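Side-chain contacts in xyloglucanase (Paenibacillus pabuli, PDB 2JEP), which hydrolyses the beta-1,4-glucan backbone of xyloglucan in plant cell walls, as a family 5 glycoside hydrolase built on a TIM barrel: residues S335-R340 and Q384-A389; Y266-F271 and T280-T285; E155-V160 and E178-V183; Q163-F168 and D208-T213; L52-N57 and E62-N67. All blocks are in the same frame, centred on the assembly; numbering follows the deposited sequence.

Interaction 1 (S335-R340 and Q384-A389); sequences SNNVYR and QNIINA
With CG1 anti to its carbonyl carbon (chi1 -65°) and the chain extended beyond it, Ile-386 carries CD1 over one face of the Arg-340 guanidinium, toward its rim; the arginine chain bends at chi3 (-61°) to turn the flat group across the methyl. This joins helix 336-353 of the TIM barrel to the C-terminal helix 384-393, whose Ile-386 also packs on Ala-344. Ile-386 CD1 lies 3.7 Å from Arg-340 NH2 and 3.8 Å from its CB, and no hydrogen bond crosses the contact. Rotation of the guanidinium is fixed from its own helix and beyond: NE and NH2 grip Asn-337 OD1 side-on, while NH1 donates to Ser-326 O. A leucine here has no N-H, which would probably leave Asn-337 OD1 and Ser-326 O short of partners and Ile-386 CD1 without the flat group it lies on. The Arg-340 NE bond to Asn-337 OD1, 2.9 Å long, lies in the guanidinium plane and meets the oxygen almost head-on, with a C=O...N angle of 172°.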
# COMPACT_ATOMS: atom_id res chain seq x y z
N SER A 335 -9.68 25.99 8.20
CA SER A 335 -8.32 26.03 7.66
C SER A 335 -7.67 24.66 7.44
O SER A 335 -6.53 24.59 7.03
CB SER A 335 -7.41 26.87 8.52
OG SER A 335 -7.10 26.28 9.78
N ASN A 336 -8.40 23.57 7.68
CA ASN A 336 -7.78 22.26 7.68
C ASN A 336 -7.04 21.91 6.41
O ASN A 336 -6.02 21.23 6.46
CB ASN A 336 -8.81 21.20 8.04
CG ASN A 336 -8.30 19.77 7.92
OD1 ASN A 336 -8.76 19.03 7.04
ND2 ASN A 336 -7.39 19.36 8.82
N ASN A 337 -7.55 22.32 5.25
CA ASN A 337 -6.88 21.91 4.01
C ASN A 337 -5.49 22.51 3.86
O ASN A 337 -4.65 21.94 3.17
CB ASN A 337 -7.74 22.19 2.78
CG ASN A 337 -8.77 21.12 2.52
OD1 ASN A 337 -8.56 19.96 2.84
ND2 ASN A 337 -9.92 21.50 1.97
N VAL A 338 -5.22 23.64 4.51
CA VAL A 338 -3.87 24.16 4.52
C VAL A 338 -2.93 23.11 5.08
O VAL A 338 -1.83 22.89 4.56
CB VAL A 338 -3.77 25.46 5.41
CG1 VAL A 338 -2.34 25.94 5.56
CG2 VAL A 338 -4.67 26.58 4.82
N TYR A 339 -3.36 22.44 6.14
CA TYR A 339 -2.53 21.45 6.82
C TYR A 339 -2.50 20.09 6.14
O TYR A 339 -1.49 19.41 6.19
CB TYR A 339 -2.86 21.37 8.34
CG TYR A 339 -2.85 22.78 8.87
CD1 TYR A 339 -1.66 23.50 8.86
CD2 TYR A 339 -4.03 23.46 9.12
CE1 TYR A 339 -1.63 24.83 9.16
CE2 TYR A 339 -4.00 24.81 9.44
CZ TYR A 339 -2.80 25.49 9.44
OH TYR A 339 -2.73 26.85 9.70
N ARG A 340 -3.61 19.71 5.51
CA ARG A 340 -3.58 18.50 4.71
C ARG A 340 -2.58 18.64 3.57
O ARG A 340 -1.84 17.71 3.26
CB ARG A 340 -4.98 18.15 4.20
CG ARG A 340 -5.96 17.90 5.35
CD ARG A 340 -7.05 16.90 4.99
NE ARG A 340 -7.84 17.39 3.87
CZ ARG A 340 -8.51 16.63 3.00
NH1 ARG A 340 -8.48 15.29 3.03
NH2 ARG A 340 -9.22 17.22 2.07
N GLN A 384 -7.20 20.23 -5.58
CA GLN A 384 -6.07 20.68 -6.41
C GLN A 384 -4.88 21.08 -5.55
O GLN A 384 -3.73 20.82 -5.92
CB GLN A 384 -6.48 21.89 -7.27
CG GLN A 384 -5.44 22.31 -8.25
CD GLN A 384 -5.26 21.28 -9.31
OE1 GLN A 384 -6.23 20.96 -10.01
NE2 GLN A 384 -4.03 20.70 -9.44
N ASN A 385 -5.13 21.75 -4.44
CA ASN A 385 -4.02 22.24 -3.66
C ASN A 385 -3.24 21.10 -2.99
O ASN A 385 -2.03 21.18 -2.87
CB ASN A 385 -4.47 23.29 -2.62
CG ASN A 385 -4.65 24.69 -3.21
OD1 ASN A 385 -4.23 24.98 -4.33
ND2 ASN A 385 -5.24 25.58 -2.43
N ILE A 386 -3.92 20.01 -2.60
CA ILE A 386 -3.20 18.85 -2.06
C ILE A 386 -2.41 18.16 -3.18
O ILE A 386 -1.27 17.75 -2.98
CB ILE A 386 -4.15 17.85 -1.33
CG1 ILE A 386 -4.76 18.51 -0.09
CG2 ILE A 386 -3.41 16.54 -0.98
CD1 ILE A 386 -5.85 17.71 0.56
N ILE A 387 -3.01 18.02 -4.36
CA ILE A 387 -2.26 17.46 -5.47
C ILE A 387 -1.03 18.29 -5.74
O ILE A 387 0.08 17.77 -5.92
CB ILE A 387 -3.13 17.38 -6.76
CG1 ILE A 387 -4.26 16.37 -6.55
CG2 ILE A 387 -2.30 16.99 -7.97
CD1 ILE A 387 -5.32 16.34 -7.66
N ASN A 388 -1.21 19.61 -5.78
CA ASN A 388 -0.06 20.48 -6.05
C ASN A 388 1.02 20.32 -4.98
O ASN A 388 2.21 20.38 -5.26
CB ASN A 388 -0.48 21.95 -6.12
CG ASN A 388 -1.27 22.30 -7.36
OD1 ASN A 388 -1.30 21.54 -8.31
ND2 ASN A 388 -1.89 23.47 -7.34
N ALA A 389 0.59 20.19 -3.72
CA ALA A 389 1.52 20.01 -2.60
C ALA A 389 2.36 18.73 -2.77
O ALA A 389 3.57 18.73 -2.59
CB ALA A 389 0.74 19.99 -1.29

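Interaction 2 (Y266-F271 and T280-T285); sequences YSPWDF and TQWGAT
One face of the Phe-271 ring is covered by Trp-282 CB, which sits 3.6 Å from the ring centroid and only 7° off the normal, a well-centred CH-pi contact. At the edge of the same ring, near its plane, comes the backbone carbonyl of Thr-280, with its O 3.6 Å from Phe-271 CE1. The carbonyl of Gln-281 approaches obliquely, its O 3.5 Å from Phe-271 CD1. The phenyl and the five-membered ring of Trp-282 are inclined by 32°, with centroids 5.3 Å apart, an oblique pair, neither stacked nor edge-to-face; the closest approach is by the methylene.

Phe-271 CG stands anti to the backbone N (chi1 171°), which brings the ring under Trp-282 CB, and the two side chains cross at about a right angle. Pro-268 CD comes obliquely to the CD1-NE1 side of Trp-282, 3.7 Å from Trp-282 NE1, whose polar partner is Gly-296. Pro-268 follows a cis peptide bond and occupies the N-cap position of helix 269-272, and both its ring and Phe-271 meet the same tryptophan. No hydrogen bond joins the two segments; instead Thr-280 O accepts from Asn-336 ND2, and Tyr-339 also packs on Phe-271. This is a small, buried aromatic core inside the long excursion after barrel strand 259-265, where a short helix and the returning loop close on each other beside helix 336-353 of the TIM barrel.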
# COMPACT_ATOMS: atom_id res chain seq x y z
N TYR A 266 0.61 7.34 8.81
CA TYR A 266 -0.51 8.20 9.14
C TYR A 266 -0.27 8.87 10.50
O TYR A 266 -1.23 9.12 11.24
CB TYR A 266 -1.80 7.39 9.19
CG TYR A 266 -2.27 6.74 7.89
CD1 TYR A 266 -3.01 7.45 6.98
CD2 TYR A 266 -2.01 5.42 7.62
CE1 TYR A 266 -3.52 6.85 5.86
CE2 TYR A 266 -2.51 4.80 6.50
CZ TYR A 266 -3.25 5.52 5.60
OH TYR A 266 -3.83 4.94 4.49
N SER A 267 0.99 9.15 10.82
CA SER A 267 1.30 9.75 12.11
C SER A 267 1.43 11.25 12.02
O SER A 267 1.95 11.76 11.04
CB SER A 267 2.61 9.19 12.65
OG SER A 267 2.53 7.79 12.90
N PRO A 268 0.98 11.97 13.05
CA PRO A 268 0.27 11.51 14.22
C PRO A 268 -1.19 11.27 13.92
O PRO A 268 -1.84 12.08 13.26
CB PRO A 268 0.44 12.67 15.22
CG PRO A 268 0.51 13.88 14.33
CD PRO A 268 1.14 13.45 13.04
N TRP A 269 -1.70 10.15 14.41
CA TRP A 269 -3.06 9.72 14.06
C TRP A 269 -4.11 10.72 14.46
O TRP A 269 -5.11 10.89 13.77
CB TRP A 269 -3.36 8.39 14.74
CG TRP A 269 -4.68 7.79 14.36
CD1 TRP A 269 -5.78 7.66 15.16
CD2 TRP A 269 -5.04 7.25 13.08
NE1 TRP A 269 -6.81 7.07 14.46
CE2 TRP A 269 -6.38 6.83 13.18
CE3 TRP A 269 -4.38 7.13 11.85
CZ2 TRP A 269 -7.05 6.22 12.12
CZ3 TRP A 269 -5.05 6.52 10.78
CH2 TRP A 269 -6.38 6.06 10.94
N ASP A 270 -3.91 11.41 15.58
CA ASP A 270 -4.89 12.36 16.04
C ASP A 270 -5.19 13.43 14.98
O ASP A 270 -6.35 13.84 14.84
CB ASP A 270 -4.57 12.92 17.44
CG ASP A 270 -3.24 13.66 17.58
OD1 ASP A 270 -2.45 13.77 16.63
OD2 ASP A 270 -2.98 14.09 18.75
N PHE A 271 -4.17 13.83 14.23
CA PHE A 271 -4.36 14.70 13.08
C PHE A 271 -4.86 13.97 11.85
O PHE A 271 -5.83 14.40 11.22
CB PHE A 271 -3.02 15.40 12.73
CG PHE A 271 -3.05 16.15 11.43
CD1 PHE A 271 -3.83 17.28 11.28
CD2 PHE A 271 -2.36 15.67 10.33
CE1 PHE A 271 -3.89 17.96 10.05
CE2 PHE A 271 -2.43 16.32 9.10
CZ PHE A 271 -3.21 17.47 8.95
N THR A 280 -6.66 19.42 14.12
CA THR A 280 -6.98 19.76 12.75
C THR A 280 -5.83 20.45 12.00
O THR A 280 -6.00 20.83 10.84
CB THR A 280 -8.22 20.68 12.73
OG1 THR A 280 -7.94 21.80 13.56
CG2 THR A 280 -9.47 19.94 13.23
N GLN A 281 -4.67 20.58 12.65
CA GLN A 281 -3.53 21.27 12.07
C GLN A 281 -2.27 20.46 12.32
O GLN A 281 -2.23 19.64 13.23
CB GLN A 281 -3.39 22.69 12.66
CG GLN A 281 -4.71 23.46 12.67
CD GLN A 281 -4.56 24.90 13.05
OE1 GLN A 281 -3.48 25.38 13.43
NE2 GLN A 281 -5.66 25.62 12.94
N TRP A 282 -1.25 20.72 11.52
CA TRP A 282 0.01 20.00 11.57
C TRP A 282 1.13 20.87 11.02
O TRP A 282 0.93 21.59 10.05
CB TRP A 282 -0.09 18.71 10.71
CG TRP A 282 1.15 17.86 10.77
CD1 TRP A 282 1.43 16.89 11.71
CD2 TRP A 282 2.31 17.95 9.93
NE1 TRP A 282 2.67 16.37 11.47
CE2 TRP A 282 3.24 17.02 10.41
CE3 TRP A 282 2.65 18.73 8.82
CZ2 TRP A 282 4.46 16.81 9.79
CZ3 TRP A 282 3.87 18.55 8.24
CH2 TRP A 282 4.76 17.60 8.73
N GLY A 283 2.30 20.74 11.63
CA GLY A 283 3.50 21.35 11.16
C GLY A 283 3.66 22.79 11.58
O GLY A 283 2.80 23.39 12.24
N ALA A 284 4.78 23.35 11.16
CA ALA A 284 5.20 24.66 11.66
C ALA A 284 4.23 25.77 11.32
O ALA A 284 4.18 26.76 12.06
CB ALA A 284 6.58 25.01 11.09
N THR A 285 3.46 25.62 10.25
CA THR A 285 2.55 26.68 9.85
C THR A 285 1.19 26.64 10.56
O THR A 285 0.36 27.52 10.34
CB THR A 285 2.33 26.74 8.34
OG1 THR A 285 1.57 25.60 7.91
CG2 THR A 285 3.67 26.84 7.58

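Interaction 3 (E155-V160 and E178-V183); sequences EKYKKV and ESMNEV
Tyr-157 reaches from helix 150-167 to Ser-179, just after barrel strand 175-178. From CB the chain leaves with CG anti to the backbone N (chi1 -176°), sending the ring off the helix toward the loop. Along the ring edge Tyr-157 CE1 and CZ each come to 3.6 Å from Ser-179 O, which lies near the ring plane. At the tip Tyr-157 OH donates to Ser-179 O over 2.8 Å, standing well above the plane of that carbonyl. The same OH touches Ser-179 CB at 3.3 Å, and Met-180 SD is farther off. Around the ring, Trp-161 meets it edge-to-face and Phe-206 of helix 193-211 packs against it. A phenylalanine here keeps the ring but has no hydroxyl, and Ser-179 O would probably be left with Trp-161 NE1 as its remaining side-chain donor in a buried setting. Since Trp-161 NE1 also donates to that carbonyl, two side chains of one helix satisfy a single buried oxygen and tie helix 150-167 to the loop after barrel strand 175-178.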
# COMPACT_ATOMS: atom_id res chain seq x y z
N GLU A 155 -0.97 -22.97 2.98
CA GLU A 155 -1.26 -23.62 1.72
C GLU A 155 -2.25 -22.83 0.87
O GLU A 155 -2.08 -22.71 -0.33
CB GLU A 155 -1.79 -25.04 1.99
CG GLU A 155 -2.15 -25.85 0.77
CD GLU A 155 -1.00 -26.24 -0.12
OE1 GLU A 155 0.16 -26.21 0.34
OE2 GLU A 155 -1.29 -26.62 -1.31
N LYS A 156 -3.27 -22.29 1.50
CA LYS A 156 -4.23 -21.44 0.80
C LYS A 156 -3.52 -20.24 0.19
O LYS A 156 -3.74 -19.88 -0.96
CB LYS A 156 -5.31 -21.00 1.78
CG LYS A 156 -6.43 -20.14 1.19
CD LYS A 156 -7.57 -19.99 2.21
CE LYS A 156 -8.69 -19.11 1.74
NZ LYS A 156 -9.83 -19.17 2.71
N TYR A 157 -2.68 -19.60 0.99
CA TYR A 157 -1.92 -18.44 0.52
C TYR A 157 -1.04 -18.78 -0.69
O TYR A 157 -1.01 -18.04 -1.68
CB TYR A 157 -1.11 -17.90 1.69
CG TYR A 157 -0.33 -16.64 1.44
CD1 TYR A 157 -0.98 -15.42 1.29
CD2 TYR A 157 1.06 -16.65 1.41
CE1 TYR A 157 -0.27 -14.25 1.14
CE2 TYR A 157 1.78 -15.48 1.24
CZ TYR A 157 1.12 -14.27 1.11
OH TYR A 157 1.86 -13.12 0.94
N LYS A 158 -0.31 -19.89 -0.60
CA LYS A 158 0.47 -20.37 -1.73
C LYS A 158 -0.40 -20.53 -2.98
O LYS A 158 -0.05 -20.06 -4.06
CB LYS A 158 1.17 -21.68 -1.37
CG LYS A 158 1.95 -22.33 -2.53
CD LYS A 158 2.46 -23.71 -2.10
CE LYS A 158 3.02 -24.55 -3.20
NZ LYS A 158 3.34 -25.88 -2.61
N LYS A 159 -1.51 -21.25 -2.85
CA LYS A 159 -2.35 -21.53 -4.01
C LYS A 159 -2.95 -20.25 -4.60
O LYS A 159 -3.07 -20.13 -5.82
CB LYS A 159 -3.45 -22.54 -3.64
CG LYS A 159 -2.94 -23.95 -3.36
CD LYS A 159 -2.39 -24.61 -4.63
CE LYS A 159 -2.22 -26.12 -4.51
NZ LYS A 159 -1.81 -26.66 -5.86
N VAL A 160 -3.34 -19.31 -3.72
CA VAL A 160 -3.88 -18.04 -4.17
C VAL A 160 -2.81 -17.26 -4.94
O VAL A 160 -3.06 -16.81 -6.06
CB VAL A 160 -4.47 -17.27 -2.98
CG1 VAL A 160 -4.76 -15.80 -3.34
CG2 VAL A 160 -5.73 -17.99 -2.51
N GLU A 178 2.53 -7.20 -4.33
CA GLU A 178 2.70 -6.89 -2.91
C GLU A 178 2.05 -8.04 -2.12
O GLU A 178 0.88 -8.38 -2.32
CB GLU A 178 2.00 -5.55 -2.60
CG GLU A 178 2.02 -5.12 -1.18
CD GLU A 178 1.25 -3.85 -0.94
OE1 GLU A 178 0.55 -3.38 -1.86
OE2 GLU A 178 1.35 -3.29 0.18
N SER A 179 2.86 -8.65 -1.24
CA SER A 179 2.49 -9.93 -0.66
C SER A 179 1.19 -9.92 0.13
O SER A 179 0.44 -10.90 0.13
CB SER A 179 3.60 -10.39 0.25
OG SER A 179 3.83 -9.46 1.30
N MET A 180 0.97 -8.80 0.81
CA MET A 180 -0.18 -8.64 1.71
C MET A 180 -0.15 -7.19 2.15
O MET A 180 0.72 -6.43 1.70
CB MET A 180 -0.10 -9.64 2.87
CG MET A 180 1.18 -9.54 3.66
SD MET A 180 1.63 -11.11 4.47
CE MET A 180 3.11 -10.63 5.34
N ASN A 181 -1.12 -6.80 2.96
CA ASN A 181 -1.31 -5.40 3.29
C ASN A 181 -0.81 -5.10 4.70
O ASN A 181 0.41 -5.01 4.90
CB ASN A 181 -2.78 -5.01 3.03
CG ASN A 181 -3.09 -3.57 3.37
OD1 ASN A 181 -2.30 -2.69 3.01
ND2 ASN A 181 -4.21 -3.33 4.06
N GLU A 182 -1.72 -4.97 5.65
CA GLU A 182 -1.41 -4.66 7.05
C GLU A 182 -1.75 -5.88 7.88
O GLU A 182 -2.92 -6.19 8.12
CB GLU A 182 -2.24 -3.46 7.53
CG GLU A 182 -1.93 -2.20 6.76
CD GLU A 182 -2.79 -1.00 7.16
OE1 GLU A 182 -3.83 -1.17 7.85
OE2 GLU A 182 -2.41 0.14 6.76
N VAL A 183 -0.70 -6.61 8.24
CA VAL A 183 -0.81 -7.96 8.82
C VAL A 183 -0.28 -7.93 10.25
O VAL A 183 0.88 -7.59 10.50
CB VAL A 183 -0.09 -8.97 7.91
CG1 VAL A 183 0.10 -10.34 8.55
CG2 VAL A 183 -0.89 -9.11 6.59

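Interaction 4 (Q163-F168 and D208-T213); sequences QIATKF and DTVRQT
The backbones come close at two points, CA to CA 5.9 Å for Ala-165 and Val-210 and 6.1 Å for Thr-166 and Thr-213. Here the C-terminal ends of two outer helices of the TIM barrel, 150-167 and 193-211, lie against each other. The small side chain of Ala-165 probably helps the helices come this near: its CB meets Val-210 CG2 at 4.1 Å and Thr-213 OG1 at 3.6 Å. Beneath them Phe-177 of strand 175-178 packs on both Ala-165 and Val-210, so this side of the contact rests on the barrel wall. Toward the outside, Thr-213 CG2 touches Thr-166 OG1 at 3.7 Å, a hydroxyl whose polar partner is Gln-162 O within its own helix. Asn-217 ND2 links the two segments by donating to Ala-165 O and Thr-213 OG1. In the conformer described, the Thr-213 hydroxyl sits between its backbone N and carbonyl carbon (chi1 63°), turned back on the helix end, where Thr-213 OG1 donates to Val-210 O at 2.7 Å, an oxygen that also accepts from Thr-213 N.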
# COMPACT_ATOMS: atom_id res chain seq x y z
N GLN A 163 -2.07 -18.61 -8.44
CA GLN A 163 -3.08 -18.22 -9.43
C GLN A 163 -2.97 -16.76 -9.85
O GLN A 163 -3.09 -16.44 -11.02
CB GLN A 163 -4.47 -18.51 -8.88
CG GLN A 163 -4.76 -19.97 -8.71
CD GLN A 163 -6.03 -20.18 -7.96
OE1 GLN A 163 -7.12 -20.04 -8.54
NE2 GLN A 163 -5.93 -20.46 -6.67
N ILE A 164 -2.80 -15.86 -8.89
CA ILE A 164 -2.69 -14.43 -9.26
C ILE A 164 -1.44 -14.24 -10.11
O ILE A 164 -1.46 -13.59 -11.16
CB ILE A 164 -2.58 -13.54 -7.99
CG1 ILE A 164 -3.82 -13.66 -7.09
CG2 ILE A 164 -2.31 -12.09 -8.38
CD1 ILE A 164 -3.60 -13.15 -5.66
N ALA A 165 -0.32 -14.82 -9.66
CA ALA A 165 0.93 -14.64 -10.40
C ALA A 165 0.81 -15.20 -11.82
O ALA A 165 1.21 -14.56 -12.78
CB ALA A 165 2.11 -15.28 -9.66
N THR A 166 0.24 -16.39 -11.93
CA THR A 166 0.06 -17.01 -13.25
C THR A 166 -0.76 -16.09 -14.17
O THR A 166 -0.42 -15.91 -15.34
CB THR A 166 -0.56 -18.38 -13.11
OG1 THR A 166 0.36 -19.23 -12.42
CG2 THR A 166 -0.87 -19.01 -14.47
N LYS A 167 -1.82 -15.48 -13.65
CA LYS A 167 -2.69 -14.62 -14.47
C LYS A 167 -1.89 -13.46 -15.07
O LYS A 167 -2.15 -13.02 -16.19
CB LYS A 167 -3.82 -14.06 -13.58
CG LYS A 167 -4.92 -13.28 -14.27
CD LYS A 167 -5.79 -14.18 -15.12
CE LYS A 167 -6.96 -13.42 -15.73
NZ LYS A 167 -7.62 -14.29 -16.74
N PHE A 168 -0.91 -12.95 -14.31
CA PHE A 168 -0.17 -11.76 -14.71
C PHE A 168 1.27 -12.02 -15.14
O PHE A 168 2.09 -11.11 -15.23
CB PHE A 168 -0.20 -10.76 -13.54
CG PHE A 168 -1.56 -10.17 -13.29
CD1 PHE A 168 -2.03 -9.13 -14.08
CD2 PHE A 168 -2.38 -10.66 -12.29
CE1 PHE A 168 -3.29 -8.62 -13.90
CE2 PHE A 168 -3.65 -10.15 -12.07
CZ PHE A 168 -4.10 -9.11 -12.90
N ASP A 208 8.86 -17.15 -3.08
CA ASP A 208 9.27 -18.37 -3.77
C ASP A 208 8.17 -18.90 -4.69
O ASP A 208 8.46 -19.42 -5.77
CB ASP A 208 9.62 -19.45 -2.78
CG ASP A 208 10.87 -19.12 -1.93
OD1 ASP A 208 11.71 -18.33 -2.35
OD2 ASP A 208 11.00 -19.70 -0.84
N THR A 209 6.92 -18.76 -4.28
CA THR A 209 5.82 -19.21 -5.12
C THR A 209 5.74 -18.38 -6.39
O THR A 209 5.60 -18.93 -7.49
CB THR A 209 4.48 -19.12 -4.33
OG1 THR A 209 4.52 -20.01 -3.20
CG2 THR A 209 3.29 -19.48 -5.19
N VAL A 210 5.81 -17.07 -6.25
CA VAL A 210 5.74 -16.21 -7.43
C VAL A 210 6.87 -16.51 -8.40
O VAL A 210 6.66 -16.59 -9.62
CB VAL A 210 5.73 -14.71 -7.03
CG1 VAL A 210 6.01 -13.82 -8.24
CG2 VAL A 210 4.41 -14.38 -6.34
N ARG A 211 8.09 -16.67 -7.88
CA ARG A 211 9.23 -16.87 -8.77
C ARG A 211 9.07 -18.14 -9.60
O ARG A 211 9.56 -18.20 -10.71
CB ARG A 211 10.53 -16.97 -7.98
CG ARG A 211 10.98 -15.72 -7.25
CD ARG A 211 10.92 -14.47 -8.06
NE ARG A 211 11.48 -13.34 -7.35
CZ ARG A 211 11.30 -12.09 -7.73
NH1 ARG A 211 10.51 -11.81 -8.76
NH2 ARG A 211 11.89 -11.13 -7.04
N GLN A 212 8.43 -19.16 -9.04
CA GLN A 212 8.34 -20.46 -9.72
C GLN A 212 7.17 -20.55 -10.70
O GLN A 212 6.97 -21.59 -11.33
CB GLN A 212 8.30 -21.57 -8.70
CG GLN A 212 9.59 -21.67 -7.91
CD GLN A 212 9.50 -22.71 -6.85
OE1 GLN A 212 9.21 -22.40 -5.69
NE2 GLN A 212 9.70 -23.96 -7.23
N THR A 213 6.39 -19.49 -10.82
CA THR A 213 5.47 -19.41 -11.91
C THR A 213 6.24 -18.91 -13.12
O THR A 213 7.42 -18.53 -13.03
CB THR A 213 4.25 -18.52 -11.61
OG1 THR A 213 4.68 -17.17 -11.40
CG2 THR A 213 3.50 -19.05 -10.38

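Interaction 5 (L52-N57 and E62-N67); sequences LEAAVN and ETAWGN
Apolar contact dominates, and most of it gathers on the indole of Trp-65. Ala-54 lies over one face: its CA stands 3.5 Å from the centroid of the six-membered ring, 4° off the normal, as a CH-pi contact, and Ala-54 CB reaches Trp-65 CD2 at 3.4 Å. The tryptophan CG is anti to its carbonyl carbon (chi1 -66°), which lays the indole across the 54-55 backbone. Farther along, Glu-53 CG approaches Trp-65 CZ3 obliquely at 3.9 Å. Ala-64 CB fits against both Ala-54 CB and Val-56 CG2, and Leu-52 CD1 runs alongside Glu-62, touching Glu-62 CB at 4.0 Å.

Polar links are few. Trp-65 NE1 makes a weak bond to Ala-55 O, 3.4 Å long and bent to 130°. A water does better between the same two atoms, accepting from Trp-65 NE1 at 2.9 Å and donating to Ala-55 O at 2.8 Å. The carboxylates are held elsewhere: Glu-53 by the backbone N of Asn-50 and of Gln-51, Glu-62 by a salt bridge to Arg-111 and by Val-70 N.

Within the second segment, residues 63-66 form a type I turn. The first segment includes strand 55-56 of the small hairpin 55-56/59-60, and the second follows its other strand, in the connection from barrel strand 45-48 to helix 72-80; Leu-52 packs on Trp-108 and Ile-112 of helix 106-120.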
# COMPACT_ATOMS: atom_id res chain seq x y z
N LEU A 52 -11.40 -2.39 -5.17
CA LEU A 52 -11.34 -3.85 -5.29
C LEU A 52 -11.01 -4.58 -3.99
O LEU A 52 -11.08 -5.81 -3.95
CB LEU A 52 -10.43 -4.30 -6.44
CG LEU A 52 -10.98 -4.06 -7.85
CD1 LEU A 52 -11.06 -2.59 -8.25
CD2 LEU A 52 -10.13 -4.87 -8.84
N GLU A 53 -10.71 -3.83 -2.92
CA GLU A 53 -10.58 -4.44 -1.59
C GLU A 53 -11.88 -4.41 -0.79
O GLU A 53 -12.00 -5.07 0.23
CB GLU A 53 -9.47 -3.78 -0.77
CG GLU A 53 -9.81 -2.47 -0.05
CD GLU A 53 -9.83 -1.22 -0.88
OE1 GLU A 53 -10.17 -1.26 -2.09
OE2 GLU A 53 -9.54 -0.15 -0.29
N ALA A 54 -12.85 -3.63 -1.27
CA ALA A 54 -14.14 -3.49 -0.59
C ALA A 54 -14.89 -4.81 -0.60
O ALA A 54 -14.80 -5.55 -1.58
CB ALA A 54 -14.97 -2.40 -1.27
N ALA A 55 -15.45 -5.13 0.57
CA ALA A 55 -16.14 -6.38 0.77
C ALA A 55 -17.18 -6.21 1.84
O ALA A 55 -16.96 -5.47 2.82
CB ALA A 55 -15.15 -7.48 1.17
N VAL A 56 -18.31 -6.90 1.66
CA VAL A 56 -19.32 -6.96 2.72
C VAL A 56 -19.77 -8.39 2.89
O VAL A 56 -20.08 -9.07 1.91
CB VAL A 56 -20.54 -6.02 2.47
CG1 VAL A 56 -21.62 -6.24 3.54
CG2 VAL A 56 -20.11 -4.57 2.44
N ASN A 57 -19.81 -8.83 4.15
CA ASN A 57 -20.08 -10.23 4.51
C ASN A 57 -19.33 -11.26 3.64
O ASN A 57 -19.87 -12.29 3.17
CB ASN A 57 -21.58 -10.51 4.70
CG ASN A 57 -22.41 -10.26 3.47
OD1 ASN A 57 -23.48 -9.62 3.56
ND2 ASN A 57 -21.96 -10.76 2.33
N GLU A 62 -16.36 -4.09 -5.86
CA GLU A 62 -15.69 -2.80 -5.93
C GLU A 62 -16.60 -1.60 -5.69
O GLU A 62 -16.09 -0.49 -5.50
CB GLU A 62 -14.94 -2.63 -7.25
CG GLU A 62 -15.80 -2.35 -8.44
CD GLU A 62 -15.08 -2.56 -9.72
OE1 GLU A 62 -14.98 -3.74 -10.16
OE2 GLU A 62 -14.58 -1.56 -10.28
N THR A 63 -17.92 -1.82 -5.66
CA THR A 63 -18.86 -0.77 -5.34
C THR A 63 -19.40 -0.82 -3.92
O THR A 63 -20.22 0.01 -3.55
CB THR A 63 -20.06 -0.79 -6.29
OG1 THR A 63 -20.81 -2.01 -6.10
CG2 THR A 63 -19.61 -0.62 -7.74
N ALA A 64 -18.92 -1.77 -3.13
CA ALA A 64 -19.54 -2.07 -1.84
C ALA A 64 -19.40 -0.92 -0.85
O ALA A 64 -20.18 -0.81 0.08
CB ALA A 64 -18.96 -3.36 -1.26
N TRP A 65 -18.36 -0.10 -1.03
CA TRP A 65 -18.09 0.99 -0.13
C TRP A 65 -18.45 2.34 -0.72
O TRP A 65 -17.97 3.35 -0.26
CB TRP A 65 -16.65 0.93 0.42
CG TRP A 65 -16.40 -0.28 1.31
CD1 TRP A 65 -17.32 -1.11 1.88
CD2 TRP A 65 -15.13 -0.74 1.74
NE1 TRP A 65 -16.70 -2.08 2.61
CE2 TRP A 65 -15.34 -1.88 2.55
CE3 TRP A 65 -13.82 -0.32 1.50
CZ2 TRP A 65 -14.30 -2.59 3.12
CZ3 TRP A 65 -12.79 -1.02 2.09
CH2 TRP A 65 -13.03 -2.14 2.87
N GLY A 66 -19.32 2.33 -1.72
CA GLY A 66 -19.93 3.56 -2.21
C GLY A 66 -19.26 4.24 -3.39
O GLY A 66 -19.79 5.24 -3.91
N ASN A 67 -18.13 3.71 -3.88
CA ASN A 67 -17.53 4.25 -5.10
C ASN A 67 -18.15 3.59 -6.32
O ASN A 67 -18.61 2.44 -6.26
CB ASN A 67 -16.02 4.05 -5.11
CG ASN A 67 -15.32 5.00 -4.16
OD1 ASN A 67 -15.58 6.21 -4.18
ND2 ASN A 67 -14.40 4.48 -3.34
O HOH W 1 -18.04 -3.69 4.68

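In the fold
All five contacts belong to one TIM barrel and form two neighbouring pairs, with interaction 5 apart. Interactions 1 and 2, centres 13 Å apart, touch directly: Tyr-339 OH is 3.2 Å from Thr-285 O, a probable hydrogen bond. Across the chain's centre, interactions 3 and 4 share helix 150-167; their centres are 12 Å apart, and Lys-158 CG meets Thr-209 OG1 at 3.5 Å. Interaction 5 lies about 7 Å from interaction 3 between nearest atoms, and its Glu-53 side chain is about 8 Å from the bound calcium ion. Glu-182, after strand 175-178, is probably the acid/base and Glu-323, which Tyr-266 hydrogen-bonds, probably the nucleophile; interactions 2 and 3 come within about 5 Å between nearest atoms.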